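Local coordinates for Alr4995 protein (Nostoc sp., PDB 6LRF) that is a bifunctional enzyme that combines an arginine dihydrolase of the GME family with an ornithine cyclodeaminase, at residues F7-P12 with Q42-I47; R130-G135 with P146-W151; G406-T411 with L417-K422; A519-N524 with K622-A627; I526-I531 with L558-T563. All blocks are in the same frame, centred on the assembly; numbering follows the deposited sequence.

Contact 1: F7-P12 with Q42-I47; sequences FLMCPP and QGLYQI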
# COMPACT_ATOMS: atom_id res chain seq x y z
N PHE B 7 32.32 52.39 -3.43
CA PHE B 7 32.17 50.97 -3.72
C PHE B 7 33.38 50.47 -4.48
O PHE B 7 33.94 51.19 -5.30
CB PHE B 7 30.92 50.68 -4.54
CG PHE B 7 29.64 50.90 -3.80
CD1 PHE B 7 29.03 49.84 -3.13
CD2 PHE B 7 29.06 52.15 -3.76
CE1 PHE B 7 27.84 50.03 -2.43
CE2 PHE B 7 27.86 52.36 -3.07
CZ PHE B 7 27.25 51.30 -2.40
N LEU B 8 33.78 49.23 -4.20
CA LEU B 8 34.86 48.59 -4.93
C LEU B 8 34.28 47.65 -5.98
O LEU B 8 33.40 46.85 -5.66
CB LEU B 8 35.74 47.81 -3.98
CG LEU B 8 36.87 47.04 -4.62
CD1 LEU B 8 37.83 48.03 -5.26
CD2 LEU B 8 37.53 46.23 -3.55
N MSE B 9 34.75 47.76 -7.22
CA MSE B 9 34.34 46.82 -8.27
C MSE B 9 35.55 46.29 -9.03
O MSE B 9 36.69 46.63 -8.72
CB MSE B 9 33.37 47.47 -9.25
CG MSE B 9 32.08 47.91 -8.61
SE MSE B 9 30.72 48.62 -9.86
CE MSE B 9 30.39 47.00 -10.93
N CYS B 10 35.31 45.43 -10.00
CA CYS B 10 36.39 44.90 -10.80
C CYS B 10 35.85 44.54 -12.17
O CYS B 10 34.94 43.71 -12.28
CB CYS B 10 37.03 43.69 -10.12
SG CYS B 10 38.39 42.95 -11.03
N PRO B 11 36.40 45.19 -13.21
CA PRO B 11 35.92 45.02 -14.58
C PRO B 11 36.10 43.59 -15.10
O PRO B 11 37.03 42.89 -14.69
CB PRO B 11 36.78 46.03 -15.37
CG PRO B 11 38.01 46.20 -14.55
CD PRO B 11 37.53 46.12 -13.12
N PRO B 12 35.20 43.16 -16.00
CA PRO B 12 35.15 41.79 -16.51
C PRO B 12 36.18 41.46 -17.59
O PRO B 12 35.86 40.66 -18.47
CB PRO B 12 33.74 41.70 -17.10
CG PRO B 12 33.41 43.09 -17.48
CD PRO B 12 34.05 43.96 -16.46
N GLN B 42 29.21 47.36 -17.39
CA GLN B 42 29.29 48.81 -17.59
C GLN B 42 27.99 49.49 -17.18
O GLN B 42 28.00 50.56 -16.58
CB GLN B 42 29.63 49.14 -19.05
CG GLN B 42 31.08 48.86 -19.42
CD GLN B 42 32.04 49.88 -18.83
OE1 GLN B 42 31.65 51.02 -18.54
NE2 GLN B 42 33.30 49.49 -18.66
N GLY B 43 26.87 48.85 -17.49
CA GLY B 43 25.58 49.38 -17.09
C GLY B 43 25.48 49.59 -15.59
O GLY B 43 25.03 50.64 -15.13
N LEU B 44 25.89 48.57 -14.84
CA LEU B 44 25.94 48.66 -13.37
C LEU B 44 26.92 49.74 -12.91
O LEU B 44 26.58 50.62 -12.10
CB LEU B 44 26.34 47.30 -12.78
CG LEU B 44 26.50 47.28 -11.26
CD1 LEU B 44 25.21 47.76 -10.59
CD2 LEU B 44 26.87 45.88 -10.81
N TYR B 45 28.13 49.64 -13.44
CA TYR B 45 29.19 50.59 -13.20
C TYR B 45 28.71 52.03 -13.43
O TYR B 45 28.85 52.89 -12.55
CB TYR B 45 30.37 50.25 -14.10
CG TYR B 45 31.57 51.15 -13.92
CD1 TYR B 45 32.14 51.34 -12.67
CD2 TYR B 45 32.15 51.79 -15.01
CE1 TYR B 45 33.24 52.15 -12.51
CE2 TYR B 45 33.25 52.60 -14.86
CZ TYR B 45 33.79 52.78 -13.60
OH TYR B 45 34.90 53.59 -13.45
N GLN B 46 28.12 52.27 -14.59
CA GLN B 46 27.66 53.61 -14.95
C GLN B 46 26.58 54.11 -13.99
O GLN B 46 26.64 55.25 -13.52
CB GLN B 46 27.13 53.65 -16.39
CG GLN B 46 28.18 53.41 -17.49
CD GLN B 46 29.32 54.41 -17.47
OE1 GLN B 46 29.13 55.58 -17.15
NE2 GLN B 46 30.52 53.95 -17.85
N ILE B 47 25.59 53.26 -13.70
CA ILE B 47 24.51 53.63 -12.79
C ILE B 47 25.03 53.96 -11.39
O ILE B 47 24.65 54.97 -10.79
CB ILE B 47 23.46 52.52 -12.66
CG1 ILE B 47 22.71 52.33 -13.98
CG2 ILE B 47 22.47 52.85 -11.57
CD1 ILE B 47 21.82 51.09 -14.00
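M9 reaches out from the end of strand 6-9 and sets its tip into the angle between L44 and Y45 on helix 34-49. The contact is apolar throughout, and M9, modelled as selenomethionine, is the one residue of F7-P12 that carries it. Its CE methyl meets the branch end of L44, 3.7 Å from L44 CD2. Two torsions bring the methyl there: the chain leaves CB with CG anti to the carbonyl carbon (chi1 -62°), and after an extended stretch it bends at chi3 (64°), which folds CE over to the leucine.

The second interaction is with an aromatic ring. The selenium sits at the edge of the Y45 ring, near its plane, with M9 SE 4.2 Å from Y45 CD1. It is equally far from Y45 CA, which places it in the corner where the tyrosine leaves its helix.

Among the polar side chains of Q42-I47, Q46 NE2 donates to Q42 OE1 one turn back, at 3.2 Å. The nitrogen lies in line with the Q42 side-chain C=O, though the bond itself is bent to 159° at the hydrogen.

In the GME family the catalytic domain is an alpha/beta propeller, and here a helix lies against one of its small sheets. Strand 6-9 runs in the middle of that sheet, between strands 53-56 and 267-268, and V54 and L56 of the former touch both M9 and Y45. W41 stacks on the Y45 ring and also meets M9, while L44 leans on I228 of strand 226-229.

Contact 2: R130-G135 with P146-W151; sequences RWLWAG and PYLAKW
L132 and A134 of strand 132-136 face L148 of helix 145-152, and the backbones come nearest where L132 CA lies 8.2 Å from A149 CA. L148 and L132 close that gap between them, with A134 at the side. In L148, CG stands anti to the carbonyl carbon (chi1 -53°) and the chain runs on extended, which delivers CD1 to the strand. There L148 CD1 meets L132 CD2 at 4.0 Å and the methyl A134 CB at 4.2 Å, resting on two residues that point to the same side of the sheet. L132 comes in at about a right angle to the other leucine, and L132 CD2 also approaches L148 CB, at 4.2 Å, so this branch lies against the root of its partner as well as its end.

The two segments belong to a beta-alpha-beta unit: strand 132-136 leads through helix 145-152 into strand 155-160, its parallel neighbour in the sheet. L148 adds F117 to its contacts, and A149, next along the helix, packs on V156 and V281 of that same sheet.

On the other side of strand 132-136 the indoles of W131 and W133 meet edge to face, W131 CD1 standing 3.7 Å above the W133 ring toward its rim and W133 NE1 lying in the plane of W131 at its edge. R199 adds a cation-pi contact to W131, and R130 makes a salt bridge to D126 through NH2.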
# COMPACT_ATOMS: atom_id res chain seq x y z
N ARG B 130 23.85 48.45 13.67
CA ARG B 130 23.64 47.95 15.03
C ARG B 130 24.30 46.60 15.29
O ARG B 130 24.78 46.32 16.40
CB ARG B 130 22.13 47.87 15.33
CG ARG B 130 21.43 49.25 15.30
CD ARG B 130 19.91 49.10 15.31
NE ARG B 130 19.43 48.44 14.10
CZ ARG B 130 18.24 47.85 14.01
NH1 ARG B 130 17.42 47.84 15.06
NH2 ARG B 130 17.87 47.26 12.87
N TRP B 131 24.33 45.75 14.26
CA TRP B 131 24.94 44.43 14.37
C TRP B 131 25.34 43.93 13.00
O TRP B 131 25.03 44.56 11.98
CB TRP B 131 23.97 43.43 15.03
CG TRP B 131 22.61 43.43 14.39
CD1 TRP B 131 22.28 42.96 13.15
CD2 TRP B 131 21.40 43.93 14.97
NE1 TRP B 131 20.93 43.15 12.92
CE2 TRP B 131 20.37 43.74 14.02
CE3 TRP B 131 21.09 44.53 16.20
CZ2 TRP B 131 19.06 44.12 14.27
CZ3 TRP B 131 19.79 44.91 16.43
CH2 TRP B 131 18.79 44.70 15.48
N LEU B 132 26.04 42.80 12.99
CA LEU B 132 26.44 42.12 11.76
C LEU B 132 25.70 40.78 11.62
O LEU B 132 25.73 39.94 12.53
CB LEU B 132 27.95 41.87 11.76
CG LEU B 132 28.46 41.04 10.58
CD1 LEU B 132 28.32 41.84 9.30
CD2 LEU B 132 29.90 40.59 10.80
N TRP B 133 25.06 40.59 10.47
CA TRP B 133 24.47 39.31 10.11
C TRP B 133 25.52 38.45 9.42
O TRP B 133 26.03 38.85 8.39
CB TRP B 133 23.29 39.49 9.16
CG TRP B 133 22.12 40.35 9.66
CD1 TRP B 133 21.85 41.65 9.32
CD2 TRP B 133 21.04 39.92 10.50
NE1 TRP B 133 20.68 42.07 9.93
CE2 TRP B 133 20.16 41.03 10.65
CE3 TRP B 133 20.73 38.72 11.14
CZ2 TRP B 133 19.00 40.96 11.42
CZ3 TRP B 133 19.57 38.65 11.91
CH2 TRP B 133 18.73 39.77 12.04
N ALA B 134 25.84 37.27 9.95
CA ALA B 134 26.81 36.39 9.29
C ALA B 134 26.20 35.06 8.90
O ALA B 134 25.61 34.38 9.73
CB ALA B 134 28.01 36.14 10.19
N GLY B 135 26.42 34.65 7.65
CA GLY B 135 25.92 33.37 7.17
C GLY B 135 26.88 32.21 7.39
O GLY B 135 28.08 32.41 7.57
N PRO B 146 33.08 34.27 15.58
CA PRO B 146 33.69 34.98 16.72
C PRO B 146 34.89 35.88 16.35
O PRO B 146 35.16 36.84 17.06
CB PRO B 146 34.16 33.85 17.64
CG PRO B 146 33.22 32.69 17.30
CD PRO B 146 33.04 32.81 15.81
N TYR B 147 35.60 35.55 15.28
CA TYR B 147 36.71 36.36 14.81
C TYR B 147 36.18 37.68 14.28
O TYR B 147 36.76 38.75 14.53
CB TYR B 147 37.49 35.63 13.72
CG TYR B 147 38.35 34.49 14.22
CD1 TYR B 147 39.67 34.71 14.59
CD2 TYR B 147 37.85 33.19 14.28
CE1 TYR B 147 40.47 33.65 15.04
CE2 TYR B 147 38.64 32.14 14.73
CZ TYR B 147 39.95 32.38 15.11
OH TYR B 147 40.73 31.34 15.54
N LEU B 148 35.07 37.61 13.55
CA LEU B 148 34.46 38.79 12.99
C LEU B 148 34.09 39.75 14.11
O LEU B 148 34.29 40.97 14.01
CB LEU B 148 33.23 38.44 12.18
CG LEU B 148 33.39 37.39 11.10
CD1 LEU B 148 32.07 37.24 10.36
CD2 LEU B 148 34.49 37.81 10.15
N ALA B 149 33.54 39.18 15.17
CA ALA B 149 33.01 39.97 16.26
C ALA B 149 34.15 40.67 17.00
O ALA B 149 34.07 41.86 17.32
CB ALA B 149 32.23 39.09 17.20
N LYS B 150 35.21 39.92 17.28
CA LYS B 150 36.39 40.40 18.00
C LYS B 150 37.15 41.46 17.21
O LYS B 150 37.53 42.49 17.74
CB LYS B 150 37.31 39.21 18.31
CG LYS B 150 38.61 39.56 19.01
CD LYS B 150 39.44 38.32 19.32
CE LYS B 150 39.86 37.58 18.05
NZ LYS B 150 40.90 36.55 18.34
N TRP B 151 37.35 41.21 15.92
CA TRP B 151 38.14 42.08 15.07
C TRP B 151 37.40 43.30 14.55
O TRP B 151 38.02 44.33 14.25
CB TRP B 151 38.67 41.30 13.87
CG TRP B 151 39.77 40.36 14.21
CD1 TRP B 151 40.61 40.42 15.30
CD2 TRP B 151 40.19 39.24 13.44
NE1 TRP B 151 41.51 39.38 15.25
CE2 TRP B 151 41.28 38.65 14.11
CE3 TRP B 151 39.74 38.66 12.25
CZ2 TRP B 151 41.93 37.52 13.63
CZ3 TRP B 151 40.39 37.54 11.77
CH2 TRP B 151 41.47 36.98 12.46

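Contact 3: G406-T411 with L417-K422; sequences GAIAIT and LLAQCK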
# COMPACT_ATOMS: atom_id res chain seq x y z
N GLY B 406 9.80 12.96 29.84
CA GLY B 406 9.55 13.43 31.19
C GLY B 406 10.53 14.51 31.59
O GLY B 406 11.41 14.88 30.79
N ALA B 407 10.36 15.03 32.80
CA ALA B 407 11.38 15.85 33.43
C ALA B 407 12.07 15.02 34.51
O ALA B 407 11.56 13.99 34.94
CB ALA B 407 10.76 17.12 34.02
N ILE B 408 13.23 15.46 34.95
CA ILE B 408 13.91 14.73 36.02
C ILE B 408 13.89 15.56 37.29
O ILE B 408 14.46 16.65 37.34
CB ILE B 408 15.35 14.39 35.62
CG1 ILE B 408 15.34 13.55 34.33
CG2 ILE B 408 16.07 13.64 36.73
CD1 ILE B 408 16.72 13.12 33.88
N ALA B 409 13.20 15.05 38.31
CA ALA B 409 13.06 15.74 39.58
C ALA B 409 14.07 15.18 40.58
O ALA B 409 14.32 13.98 40.62
CB ALA B 409 11.63 15.61 40.12
N ILE B 410 14.66 16.06 41.37
CA ILE B 410 15.70 15.69 42.31
C ILE B 410 15.20 16.06 43.68
O ILE B 410 14.74 17.19 43.89
CB ILE B 410 17.05 16.44 42.06
CG1 ILE B 410 17.49 16.30 40.61
CG2 ILE B 410 18.14 15.94 43.02
CD1 ILE B 410 17.75 14.85 40.21
N THR B 411 15.29 15.13 44.62
CA THR B 411 14.92 15.44 45.98
C THR B 411 15.86 14.76 46.99
O THR B 411 16.47 13.71 46.71
CB THR B 411 13.43 15.08 46.24
OG1 THR B 411 13.10 15.36 47.60
CG2 THR B 411 13.17 13.63 45.94
N LEU B 417 19.80 11.03 48.23
CA LEU B 417 19.37 11.75 47.04
C LEU B 417 18.52 10.88 46.13
O LEU B 417 18.90 9.75 45.83
CB LEU B 417 20.59 12.24 46.26
CG LEU B 417 21.22 13.53 46.71
CD1 LEU B 417 22.55 13.69 46.00
CD2 LEU B 417 20.29 14.69 46.39
N LEU B 418 17.39 11.40 45.70
CA LEU B 418 16.55 10.66 44.78
C LEU B 418 16.35 11.43 43.47
O LEU B 418 15.95 12.61 43.48
CB LEU B 418 15.20 10.38 45.42
CG LEU B 418 14.18 9.70 44.51
CD1 LEU B 418 14.67 8.32 44.07
CD2 LEU B 418 12.86 9.62 45.25
N ALA B 419 16.65 10.77 42.35
CA ALA B 419 16.41 11.35 41.02
C ALA B 419 15.31 10.55 40.34
O ALA B 419 15.42 9.34 40.18
CB ALA B 419 17.68 11.35 40.18
N GLN B 420 14.24 11.25 39.97
CA GLN B 420 13.02 10.62 39.47
C GLN B 420 12.54 11.23 38.16
O GLN B 420 12.27 12.42 38.09
CB GLN B 420 11.88 10.79 40.48
CG GLN B 420 11.53 9.62 41.33
CD GLN B 420 10.47 10.00 42.35
OE1 GLN B 420 10.53 11.07 42.95
NE2 GLN B 420 9.48 9.13 42.52
N CYS B 421 12.38 10.39 37.16
CA CYS B 421 11.71 10.77 35.94
C CYS B 421 10.19 10.92 36.19
O CYS B 421 9.52 10.00 36.65
CB CYS B 421 12.01 9.70 34.91
SG CYS B 421 11.73 10.16 33.27
N LYS B 422 9.66 12.10 35.91
CA LYS B 422 8.23 12.36 36.12
C LYS B 422 7.65 13.00 34.88
O LYS B 422 8.30 13.85 34.27
CB LYS B 422 8.00 13.29 37.31
CG LYS B 422 8.28 12.70 38.69
CD LYS B 422 8.01 13.77 39.73
CE LYS B 422 7.44 13.23 41.03
NZ LYS B 422 6.64 14.30 41.73
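The flat peptide units of A407, A409 and T411 meet those of K422, Q420 and L418, and the sheet they form carries I408, I410, A419 and C421 on one face and A407, A409, T411, L418, Q420 and K422 on the other. At the join each of the three facing pairs is tied by two backbone hydrogen bonds. L418 N to T411 O, at 2.7 Å, is nearly straight (171°). Between these pairs the CA hydrogens also point at carbonyl oxygens, as from I410 CA to L418 O at 3.3 Å.

This is an antiparallel beta hairpin, strand 407-413 turning back as strand 416-422, flanked in its sheet by strands 432-435 and 395-400.

On the face of I408 and A419, I410 does most of the reaching across. With chi1 -52° and chi2 -62° its chain folds over the partner strand, putting I410 CD1 3.5 Å from A419 CB, while I410 CG2 takes L417 CD2 at 4.2 Å. If an alanine stood in place of I410, A419 would probably lose the methyl lying against it and L417 the branch it leans on, opening a gap between the two strands on this face.

On the face with A409 and Q420, T411 and L418 run alongside each other in the same direction, with T411 CG2 3.9 Å from L418 CB. K422 passes over A409, its CD 4.1 Å from A409 CB, and carries NZ on to a salt bridge with E431. At G406 the backbone runs so near K422 O that a CB would clash with it.

Contact 4: A519-N524 with K622-A627; sequences ALLGGN and KHLEGA
A519 and L521 on strand 519-523 pack against H623 and L624, the last turn of helix 613-624, within the Rossmann fold of the C-terminal part. The parallel sheet has the classic order 3-2-1-4-5-6, and strand 519-523 is its second strand, between 594-597 and 491-495.

The first shell is apolar and fairly loose. L521 CD1 meets L624 CD2 branch end to branch end at 4.1 Å. In L521 CG is anti to the carbonyl carbon and the chain continues extended into CD1, which pushes that methyl across the gap; L624 meets it with its second branch, CD2. H623 takes part through the base of its side chain: its CB lies 4.3 Å from A519 CB and 4.5 Å from L521 CD2, so the methylene rests over both residues of the strand. The imidazole itself has K622 NZ above one face, 3.1 Å from the plane and toward the rim.

Around this core, V642 of helix 637-645 touches both L521 and L624, and V492 of the adjacent strand does the same. V595 of the strand on the other side reaches L521 and H623.

Further out, polar bonds fix the helix end. K490 NZ donates to the carbonyl oxygens of H623 and E625, drawing the end of the helix toward strand 491-495. Y620, one turn back along the helix, bonds through OH to G522 O. The chain then leaves in a type II turn, with G626 at a phi of 83° where any side chain would collide with E625 O, and A627 N closes the turn on L624 O at 3.1 Å.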
# COMPACT_ATOMS: atom_id res chain seq x y z
N ALA B 519 -16.94 24.82 13.21
CA ALA B 519 -16.47 24.08 14.37
C ALA B 519 -15.31 23.18 13.97
O ALA B 519 -15.24 22.72 12.84
CB ALA B 519 -17.59 23.25 14.99
N LEU B 520 -14.41 22.94 14.91
CA LEU B 520 -13.24 22.11 14.69
C LEU B 520 -13.16 21.01 15.75
O LEU B 520 -13.15 21.28 16.95
CB LEU B 520 -11.99 22.97 14.71
CG LEU B 520 -10.68 22.22 14.53
CD1 LEU B 520 -10.68 21.59 13.17
CD2 LEU B 520 -9.52 23.20 14.67
N LEU B 521 -13.08 19.77 15.30
CA LEU B 521 -13.00 18.63 16.21
C LEU B 521 -11.71 17.87 15.95
O LEU B 521 -11.39 17.56 14.80
CB LEU B 521 -14.20 17.69 16.03
CG LEU B 521 -15.57 18.37 16.11
CD1 LEU B 521 -16.70 17.35 15.85
CD2 LEU B 521 -15.74 19.03 17.47
N GLY B 522 -10.95 17.59 17.01
CA GLY B 522 -9.72 16.84 16.84
C GLY B 522 -9.19 16.28 18.13
O GLY B 522 -9.92 16.15 19.11
N GLY B 523 -7.91 15.95 18.13
CA GLY B 523 -7.28 15.42 19.32
C GLY B 523 -6.21 16.35 19.87
O GLY B 523 -6.03 17.48 19.39
N ASN B 524 -5.51 15.86 20.88
CA ASN B 524 -4.41 16.59 21.51
C ASN B 524 -3.34 16.93 20.47
O ASN B 524 -2.85 18.05 20.39
CB ASN B 524 -3.81 15.75 22.64
CG ASN B 524 -2.92 16.56 23.56
OD1 ASN B 524 -3.38 17.49 24.25
ND2 ASN B 524 -1.63 16.20 23.61
N LYS B 622 -22.80 17.73 20.37
CA LYS B 622 -23.40 19.05 20.43
C LYS B 622 -22.97 19.92 19.25
O LYS B 622 -23.81 20.56 18.60
CB LYS B 622 -23.05 19.74 21.75
CG LYS B 622 -23.73 21.10 21.91
CD LYS B 622 -23.37 21.73 23.26
CE LYS B 622 -21.90 22.15 23.33
NZ LYS B 622 -21.59 23.30 22.42
N HIS B 623 -21.68 19.95 18.96
CA HIS B 623 -21.22 20.79 17.85
C HIS B 623 -21.61 20.21 16.50
O HIS B 623 -21.65 20.93 15.51
CB HIS B 623 -19.72 20.99 17.94
CG HIS B 623 -19.32 21.86 19.08
ND1 HIS B 623 -19.65 23.20 19.14
CD2 HIS B 623 -18.65 21.58 20.22
CE1 HIS B 623 -19.19 23.71 20.26
NE2 HIS B 623 -18.58 22.75 20.94
N LEU B 624 -21.93 18.92 16.46
CA LEU B 624 -22.37 18.32 15.21
C LEU B 624 -23.82 18.70 14.85
O LEU B 624 -24.21 18.61 13.70
CB LEU B 624 -22.21 16.80 15.28
CG LEU B 624 -20.77 16.29 15.14
CD1 LEU B 624 -20.74 14.77 15.22
CD2 LEU B 624 -20.19 16.74 13.82
N GLU B 625 -24.60 19.12 15.84
CA GLU B 625 -26.00 19.49 15.60
C GLU B 625 -26.11 20.60 14.55
O GLU B 625 -25.40 21.60 14.64
CB GLU B 625 -26.67 19.95 16.90
CG GLU B 625 -26.86 18.83 17.91
CD GLU B 625 -27.46 19.30 19.24
OE1 GLU B 625 -27.73 20.52 19.40
OE2 GLU B 625 -27.67 18.44 20.12
N GLY B 626 -26.95 20.39 13.54
CA GLY B 626 -27.14 21.37 12.48
C GLY B 626 -26.12 21.34 11.34
O GLY B 626 -26.24 22.11 10.39
N ALA B 627 -25.13 20.46 11.43
CA ALA B 627 -24.09 20.37 10.39
C ALA B 627 -24.66 19.98 9.03
O ALA B 627 -25.45 19.05 8.94
CB ALA B 627 -23.01 19.36 10.81

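Contact 5: I526-I531 with L558-T563; sequences IAVHDI and LKVINT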
# COMPACT_ATOMS: atom_id res chain seq x y z
N ILE B 526 -3.10 17.24 17.04
CA ILE B 526 -3.17 18.25 15.99
C ILE B 526 -2.94 19.66 16.56
O ILE B 526 -2.29 20.48 15.94
CB ILE B 526 -4.51 18.24 15.23
CG1 ILE B 526 -4.53 19.41 14.24
CG2 ILE B 526 -5.70 18.36 16.18
CD1 ILE B 526 -4.95 19.04 12.87
N ALA B 527 -3.44 19.91 17.76
CA ALA B 527 -3.23 21.19 18.41
C ALA B 527 -1.76 21.39 18.78
O ALA B 527 -1.22 22.47 18.55
CB ALA B 527 -4.10 21.32 19.66
N VAL B 528 -1.11 20.37 19.34
CA VAL B 528 0.30 20.56 19.69
C VAL B 528 1.16 20.76 18.43
O VAL B 528 2.02 21.63 18.41
CB VAL B 528 0.89 19.38 20.49
CG1 VAL B 528 2.36 19.65 20.80
CG2 VAL B 528 0.12 19.16 21.80
N HIS B 529 0.92 19.97 17.38
CA HIS B 529 1.71 20.09 16.16
C HIS B 529 1.49 21.43 15.46
O HIS B 529 2.43 22.01 14.93
CB HIS B 529 1.38 18.94 15.19
CG HIS B 529 2.00 17.64 15.58
ND1 HIS B 529 3.20 17.21 15.08
CD2 HIS B 529 1.60 16.69 16.46
CE1 HIS B 529 3.51 16.04 15.61
NE2 HIS B 529 2.55 15.71 16.46
N ASP B 530 0.24 21.89 15.44
CA ASP B 530 -0.07 23.17 14.83
C ASP B 530 0.64 24.29 15.58
O ASP B 530 1.25 25.18 14.97
CB ASP B 530 -1.58 23.42 14.83
CG ASP B 530 -1.94 24.85 14.41
OD1 ASP B 530 -1.75 25.20 13.22
OD2 ASP B 530 -2.45 25.60 15.27
N ILE B 531 0.57 24.24 16.90
CA ILE B 531 1.20 25.28 17.70
C ILE B 531 2.72 25.18 17.55
O ILE B 531 3.37 26.18 17.35
CB ILE B 531 0.76 25.19 19.15
CG1 ILE B 531 -0.74 25.51 19.22
CG2 ILE B 531 1.55 26.17 20.00
CD1 ILE B 531 -1.38 25.34 20.59
N LEU B 558 7.78 18.98 23.57
CA LEU B 558 7.55 19.08 25.01
C LEU B 558 7.56 20.53 25.49
O LEU B 558 6.79 20.88 26.39
CB LEU B 558 8.62 18.28 25.76
CG LEU B 558 8.23 16.84 26.12
CD1 LEU B 558 7.15 16.85 27.21
CD2 LEU B 558 7.75 16.09 24.89
N LYS B 559 8.43 21.36 24.90
CA LYS B 559 8.45 22.78 25.25
C LYS B 559 7.11 23.42 24.98
O LYS B 559 6.61 24.21 25.79
CB LYS B 559 9.52 23.54 24.46
CG LYS B 559 9.34 25.05 24.51
CD LYS B 559 10.59 25.80 24.05
CE LYS B 559 10.50 27.28 24.42
NZ LYS B 559 11.84 27.95 24.38
N VAL B 560 6.52 23.10 23.84
CA VAL B 560 5.24 23.69 23.49
C VAL B 560 4.17 23.24 24.48
O VAL B 560 3.34 24.05 24.92
CB VAL B 560 4.82 23.31 22.05
CG1 VAL B 560 3.33 23.61 21.82
CG2 VAL B 560 5.70 24.03 21.03
N ILE B 561 4.18 21.96 24.83
CA ILE B 561 3.17 21.43 25.74
C ILE B 561 3.30 22.10 27.10
O ILE B 561 2.32 22.59 27.66
CB ILE B 561 3.27 19.91 25.86
CG1 ILE B 561 2.82 19.27 24.53
CG2 ILE B 561 2.41 19.41 27.04
CD1 ILE B 561 3.02 17.75 24.46
N ASN B 562 4.53 22.13 27.61
CA ASN B 562 4.79 22.81 28.88
C ASN B 562 4.40 24.29 28.89
O ASN B 562 3.87 24.81 29.86
CB ASN B 562 6.28 22.68 29.24
CG ASN B 562 6.53 22.98 30.68
OD1 ASN B 562 5.99 22.30 31.55
ND2 ASN B 562 7.33 24.02 30.96
N THR B 563 4.67 24.99 27.79
CA THR B 563 4.35 26.41 27.71
C THR B 563 2.84 26.65 27.74
O THR B 563 2.36 27.56 28.43
CB THR B 563 4.98 27.02 26.43
OG1 THR B 563 6.40 26.88 26.50
CG2 THR B 563 4.63 28.49 26.29
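V528, at chi1 180°, has CG1 anti to the backbone N and CG2 beside it, and this turn presents both methyls to I561 like a fork. I561 holds CG1 anti to its carbonyl carbon (chi1 -70°), so that the CG1 methylene sits over the notch between the two methyls: I561 CG1 is 3.8 Å from V528 CG1 and 3.8 Å from V528 CG2. The I561 CD1 methyl follows a little farther out. The two side chains meet at about a right angle. A second group forms one turn on, where I531 CG2 lies 3.6 Å from V560 CG1, and that same V560 methyl also approaches V528 CG1 at 4.2 Å, joining the two pairs.

With an alanine here instead of V528, I561 would probably lose both methyls that straddle its CG1 and be left freer to turn over the gap.

The short helical segments lie 9.6 Å apart at the axes and run at 107° to each other, a steep crossing that confines the touch to these four buried residues. Behind the interface, T563 OG1 donates to K559 O at 2.8 Å from above the carbonyl plane, while T563 N reaches the same oxygen from the opposite face.

Helix 524-536 follows strand 519-523 of the Rossmann sheet, and helix 554-567 lies across it; V560 extends the packing to E532 and M536. L606 touches V528 from a loop. The carboxylate of D530 accepts from V583 N and M584 N, at the start of helix 583-589, and N562 OD1 accepts from A376 N, linking helix 554-567 to a loop well before it in the chain.

Overall arrangement
The five contacts follow the chain through its parts. Contacts 1 and 2 lie in the GME-type dihydrolase region, on the same side of the chain's centre, with centres about 27 Å apart. Contact 3 is in the first ArgZ-like region, and contacts 4 and 5 share the Rossmann fold. The order is serial, except that contact 5 is nested inside the loop closed by contact 4: strand 519-523 runs straight into helix 524-536. Contacts 3 and 5 approach to about 5 Å between nearest atoms, yet contact 1 is about 65 Å from contact 3 and 63 Å from contact 4, centre to centre. The separation is consistent with two activities housed in distinct parts of one chain.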